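Local atomic coordinates of 3-hydroxy-3-methylglutaryl-CoA lyase (Acinetobacter baumannii, PDB entry 6NDS), a protein that is a lyase of the HMGL-like family, with a TIM-barrel fold, and holds a zinc ion and coenzyme A in this structure. Residues K94-A99 with E138-K143; T287-A290 with H294-P297. All blocks are in the same frame, centred on the assembly; numbering follows the deposited sequence.

Contact 1. Residues K94-A99 with E138-K143; sequences KGALRA and EQLQGK. With COA (coenzyme A), chain B.
Leu97, on a central turn of helix 93-101, faces Leu140 at the last turn of helix 126-140, with 8.4 Å between their CA atoms. Both helices belong to the outer layer of a TIM barrel, and Gln141 is the first residue after helix 126-140 to leave helical geometry. The shared surface is small, 144 Å², and the side chains that meet are mostly apolar. The two methyls of Leu140 reach neighbouring residues of helix 93-101: CD1 lies 3.7 Å from Ala96 CB, while CD2 meets Leu97 CD2 at 4.1 Å. Its CG stands anti to the carbonyl carbon (chi1 -57°), which carries the fork toward helix 93-101. Beneath, Ala96 and Leu140 both rest on Leu107 of strand 106-112, so the two helices and a barrel strand share one apolar patch. Farther out, the extended Gln139 crosses Leu97 at about a right angle, its NE2 bonded to Glu135. Another face of helix 93-101 serves the coenzyme A pocket. Gly95 lies against the exocyclic amino group of the adenine, its N 3.4 Å from COA N6A and out of the ring plane. The Arg98 chain bends at chi3 (58°), and its NH1, also bonded to Val60 O, gives COA N1A a weak, bent hydrogen bond of 2.7 Å.

Contact 2. Residues T287-A290 with H294-P297; sequences TLPA and HDTP. With ACT (acetate ion), chain F.
Pro289, on the short helix 288-292, and His294, just beyond that helix, bring their CA atoms within 4.9 Å as the chain doubles back through an irregular segment. The closest approach pairs Pro289 CA with His294 O at 3.2 Å, a CA-H...O contact with an angle of 149° at the hydrogen. It matters because this buried carbonyl oxygen has no conventional hydrogen-bond partner in the model. The proline ring also receives Asp295, whose side chain crosses it at about a right angle and sets OD2 3.5 Å from Pro289 CG. Although the CA-CB bond of Asp295 leads away from the helix, CG lies beside the backbone N (chi1 -68°), bringing the carboxylate back toward the ring. On the inner side, Leu288 CB meets the Thr296 methyl CG2 at 4.0 Å, and both side chains pack on Leu245. This is helix-and-loop packing in the C-terminal part of a TIM-barrel chain, following the last barrel strand, 237-240. Thr296 OG1 ties the loop to Gly243 O, beyond that strand. The imidazole of His294 is held at two points: NE2 bonds to Glu30, and ND1 makes a nearly straight bond of 2.8 Å to Asp295 O, which lies in the ring plane although the donor stands well above the carbonyl plane. An acetate ion, probably from the crystallisation liquor, lies beside Pro289 and Asp295; Thr296 N donates to its O atom at 2.8 Å.

Each contact is partly buried and lies about 20 Å from the centre of the chain, but they occupy opposite sides of it, with their own centres 36 Å apart and nearest atoms about 22 Å apart. Contact 1 joins two helices of the layer around the barrel that are distant in sequence, through aliphatic side chains, some of them resting on a strand. Contact 2 is local, a short helix folded against the loop that follows it, and relies on one backbone carbonyl, a proline ring and an aspartate carboxylate, with a small aliphatic contact beside them. Their ligands differ likewise: 94-99 contributes residues to the coenzyme A pocket, whereas the acetate beside 294-297 is probably a crystallisation component.

Contact 1. Residues K94-A99 with E138-K143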
loop_
_atom_site.group_PDB
_atom_site.type_symbol
_atom_site.label_atom_id
_atom_site.label_comp_id
_atom_site.label_asym_id
_atom_site.label_seq_id
_atom_site.Cartn_x
_atom_site.Cartn_y
_atom_site.Cartn_z
ATOM N N LYS A 94 22.489 -9.068 28.986
ATOM C CA LYS A 94 21.747 -8.430 30.070
ATOM C C LYS A 94 20.249 -8.427 29.785
ATOM O O LYS A 94 19.443 -8.721 30.675
ATOM C CB LYS A 94 22.251 -7.005 30.289
ATOM N N GLY A 95 19.866 -8.111 28.546
ATOM C CA GLY A 95 18.454 -8.126 28.185
ATOM C C GLY A 95 17.859 -9.522 28.194
ATOM O O GLY A 95 16.716 -9.713 28.613
ATOM N N ALA A 96 18.623 -10.513 27.731
ATOM C CA ALA A 96 18.155 -11.898 27.776
ATOM C C ALA A 96 17.846 -12.330 29.204
ATOM O O ALA A 96 16.823 -12.982 29.460
ATOM C CB ALA A 96 19.204 -12.822 27.151
ATOM N N LEU A 97 18.718 -11.976 30.150
ATOM C CA LEU A 97 18.506 -12.380 31.536
ATOM C C LEU A 97 17.281 -11.692 32.126
ATOM O O LEU A 97 16.521 -12.313 32.879
ATOM C CB LEU A 97 19.756 -12.079 32.364
ATOM C CG LEU A 97 20.936 -12.978 31.997
ATOM C CD1 LEU A 97 22.208 -12.563 32.717
ATOM C CD2 LEU A 97 20.600 -14.432 32.294
ATOM N N ARG A 98 17.078 -10.412 31.792
ATOM C CA ARG A 98 15.867 -9.705 32.205
ATOM C C ARG A 98 14.625 -10.383 31.643
ATOM O O ARG A 98 13.627 -10.556 32.351
ATOM C CB ARG A 98 15.905 -8.243 31.735
ATOM C CG ARG A 98 16.914 -7.313 32.428
ATOM C CD ARG A 98 16.967 -5.950 31.711
ATOM N NE ARG A 98 15.657 -5.292 31.667
ATOM C CZ ARG A 98 15.291 -4.378 30.767
ATOM N NH1 ARG A 98 16.126 -4.003 29.808
ATOM N NH2 ARG A 98 14.076 -3.842 30.821
ATOM N N ALA A 99 14.671 -10.763 30.363
ATOM C CA ALA A 99 13.507 -11.363 29.720
ATOM C C ALA A 99 13.150 -12.700 30.355
ATOM O O ALA A 99 11.966 -13.012 30.536
ATOM C CB ALA A 99 13.769 -11.531 28.219
ATOM N N GLU A 138 24.601 -20.168 25.356
ATOM C CA GLU A 138 25.331 -21.029 26.282
ATOM C C GLU A 138 24.667 -21.058 27.654
ATOM O O GLU A 138 24.611 -22.109 28.301
ATOM C CB GLU A 138 26.785 -20.568 26.396
ATOM N N GLN A 139 24.131 -19.924 28.101
ATOM C CA GLN A 139 23.552 -19.855 29.437
ATOM C C GLN A 139 22.083 -20.251 29.484
ATOM O O GLN A 139 21.640 -20.815 30.489
ATOM C CB GLN A 139 23.700 -18.442 30.008
ATOM C CG GLN A 139 25.145 -17.994 30.198
ATOM C CD GLN A 139 25.260 -16.736 31.046
ATOM O OE1 GLN A 139 24.296 -16.313 31.689
ATOM N NE2 GLN A 139 26.447 -16.134 31.057
ATOM N N LEU A 140 21.316 -19.976 28.430
ATOM C CA LEU A 140 19.866 -20.081 28.503
ATOM C C LEU A 140 19.256 -21.135 27.591
ATOM O O LEU A 140 18.031 -21.303 27.616
ATOM C CB LEU A 140 19.227 -18.723 28.186
ATOM C CG LEU A 140 19.680 -17.569 29.078
ATOM C CD1 LEU A 140 19.057 -16.270 28.607
ATOM C CD2 LEU A 140 19.310 -17.855 30.524
ATOM N N GLN A 141 20.049 -21.834 26.783
ATOM C CA GLN A 141 19.493 -22.903 25.963
ATOM C C GLN A 141 18.850 -23.953 26.857
ATOM O O GLN A 141 19.399 -24.329 27.896
ATOM C CB GLN A 141 20.577 -23.543 25.094
ATOM N N GLY A 142 17.664 -24.411 26.465
ATOM C CA GLY A 142 16.903 -25.322 27.294
ATOM C C GLY A 142 16.106 -24.663 28.396
ATOM O O GLY A 142 15.303 -25.342 29.046
ATOM N N LYS A 143 16.303 -23.366 28.635
ATOM C CA LYS A 143 15.498 -22.612 29.582
ATOM C C LYS A 143 14.518 -21.671 28.901
ATOM O O LYS A 143 13.646 -21.115 29.578
ATOM C CB LYS A 143 16.402 -21.805 30.528
HETATM N N1A COA B . 18.700 -3.514 29.171
HETATM C C2A COA B . 18.869 -2.569 30.107
HETATM N N3A COA B . 19.990 -1.975 30.516
HETATM C C4A COA B . 21.047 -2.445 29.835
HETATM C C5A COA B . 21.037 -3.402 28.843
HETATM C C6A COA B . 19.792 -3.960 28.498
HETATM N N6A COA B . 19.638 -4.898 27.569
HETATM N N7A COA B . 22.327 -3.628 28.379
HETATM C C8A COA B . 23.080 -2.815 29.084
HETATM N N9A COA B . 22.357 -2.071 29.985
HETATM C C1B COA B . 22.864 -1.091 30.949
HETATM C C2B COA B . 23.921 -1.638 31.906
HETATM O O2B COA B . 23.412 -2.389 32.986
HETATM C C3B COA B . 24.605 -0.334 32.310
HETATM O O3B COA B . 23.756 0.434 33.157
HETATM P P3B COA B . 24.617 1.537 33.971
HETATM O O7A COA B . 24.787 2.752 33.078
HETATM O O8A COA B . 25.944 0.873 34.288
HETATM O O9A COA B . 23.824 1.851 35.226
HETATM C C4B COA B . 24.749 0.284 30.930
HETATM O O4B COA B . 23.490 -0.025 30.270
HETATM C C5B COA B . 25.861 -0.364 30.149
HETATM O O5B COA B . 25.982 0.277 28.871
HETATM P P1A COA B . 26.740 -0.541 27.726
HETATM O O1A COA B . 26.769 -1.994 28.064
HETATM O O2A COA B . 28.004 0.163 27.354
HETATM O O3A COA B . 25.660 -0.345 26.561
HETATM P P2A COA B . 25.254 0.927 25.685
HETATM O O4A COA B . 26.329 1.169 24.677
HETATM O O5A COA B . 24.828 2.051 26.570
HETATM O O6A COA B . 23.938 0.348 24.972
HETATM C CBP COA B . 22.601 -1.422 24.088
HETATM C CCP COA B . 24.023 -0.885 24.215
HETATM C CDP COA B . 22.573 -2.627 23.142
HETATM C CEP COA B . 22.107 -1.860 25.472
HETATM C CAP COA B . 21.727 -0.289 23.543
HETATM O OAP COA B . 22.336 0.241 22.374
HETATM C C9P COA B . 20.312 -0.726 23.204
HETATM O O9P COA B . 19.511 -0.993 24.094
HETATM N N8P COA B . 20.005 -0.783 21.917
HETATM C C7P COA B . 18.735 -1.300 21.425
HETATM C C6P COA B . 17.891 -0.204 20.827
HETATM C C5P COA B . 16.642 -0.750 20.169
HETATM O O5P COA B . 15.907 -1.533 20.769
HETATM N N4P COA B . 16.387 -0.328 18.925
HETATM C C3P COA B . 15.153 -0.606 18.204
HETATM C C2P COA B . 14.903 -2.086 18.039
HETATM S S1P COA B . 16.318 -2.932 17.289
#

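Contact 2. Residues T287-A290 with H294-P297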
loop_
_atom_site.group_PDB
_atom_site.type_symbol
_atom_site.label_atom_id
_atom_site.label_comp_id
_atom_site.label_asym_id
_atom_site.label_seq_id
_atom_site.Cartn_x
_atom_site.Cartn_y
_atom_site.Cartn_z
ATOM N N THR A 287 -9.708 2.342 18.382
ATOM C CA THR A 287 -9.489 2.958 19.685
ATOM C C THR A 287 -8.123 3.616 19.801
ATOM O O THR A 287 -7.876 4.303 20.796
ATOM C CB THR A 287 -9.644 1.928 20.822
ATOM O OG1 THR A 287 -8.512 1.047 20.856
ATOM C CG2 THR A 287 -10.930 1.123 20.644
ATOM N N LEU A 288 -7.234 3.434 18.809
ATOM C CA LEU A 288 -5.883 3.979 18.942
ATOM C C LEU A 288 -5.818 5.508 18.943
ATOM O O LEU A 288 -5.043 6.075 19.727
ATOM C CB LEU A 288 -4.973 3.421 17.845
ATOM C CG LEU A 288 -4.571 1.956 17.984
ATOM C CD1 LEU A 288 -3.786 1.521 16.744
ATOM C CD2 LEU A 288 -3.738 1.742 19.258
ATOM N N PRO A 289 -6.572 6.227 18.097
ATOM C CA PRO A 289 -6.482 7.697 18.156
ATOM C C PRO A 289 -6.766 8.255 19.538
ATOM O O PRO A 289 -6.085 9.190 19.976
ATOM C CB PRO A 289 -7.520 8.157 17.123
ATOM C CG PRO A 289 -7.539 7.051 16.135
ATOM C CD PRO A 289 -7.383 5.786 16.950
ATOM N N ALA A 290 -7.746 7.691 20.249
ATOM C CA ALA A 290 -8.026 8.162 21.599
ATOM C C ALA A 290 -6.881 7.838 22.551
ATOM O O ALA A 290 -6.617 8.605 23.488
ATOM C CB ALA A 290 -9.332 7.546 22.103
ATOM N N HIS A 294 -3.480 10.865 18.155
ATOM C CA HIS A 294 -3.336 11.151 16.734
ATOM C C HIS A 294 -3.868 9.960 15.955
ATOM O O HIS A 294 -4.024 8.864 16.499
ATOM C CB HIS A 294 -1.876 11.448 16.367
ATOM C CG HIS A 294 -0.937 10.328 16.695
ATOM N ND1 HIS A 294 -0.794 9.220 15.893
ATOM C CD2 HIS A 294 -0.096 10.149 17.742
ATOM C CE1 HIS A 294 0.089 8.397 16.433
ATOM N NE2 HIS A 294 0.532 8.941 17.554
ATOM N N ASP A 295 -4.158 10.188 14.674
ATOM C CA ASP A 295 -4.583 9.086 13.818
ATOM C C ASP A 295 -3.382 8.248 13.392
ATOM O O ASP A 295 -2.229 8.672 13.496
ATOM C CB ASP A 295 -5.319 9.607 12.582
ATOM C CG ASP A 295 -6.662 10.226 12.921
ATOM O OD1 ASP A 295 -6.964 11.314 12.389
ATOM O OD2 ASP A 295 -7.406 9.633 13.731
ATOM N N THR A 296 -3.662 7.039 12.912
ATOM C CA THR A 296 -2.628 6.087 12.533
ATOM C C THR A 296 -2.803 5.693 11.073
ATOM O O THR A 296 -3.892 5.851 10.507
ATOM C CB THR A 296 -2.659 4.830 13.422
ATOM O OG1 THR A 296 -3.657 3.913 12.952
ATOM C CG2 THR A 296 -2.937 5.190 14.882
ATOM N N PRO A 297 -1.747 5.168 10.425
ATOM C CA PRO A 297 -1.825 4.822 8.983
ATOM C C PRO A 297 -2.479 3.469 8.741
ATOM O O PRO A 297 -1.848 2.485 8.324
ATOM C CB PRO A 297 -0.351 4.827 8.556
ATOM C CG PRO A 297 0.454 5.187 9.756
ATOM C CD PRO A 297 -0.387 4.985 10.956
HETATM C C ACT F . -7.292 5.841 12.579
HETATM O O ACT F . -6.352 6.467 13.133
HETATM O OXT ACT F . -8.169 5.096 13.102
HETATM C CH3 ACT F . -7.365 6.016 11.042
#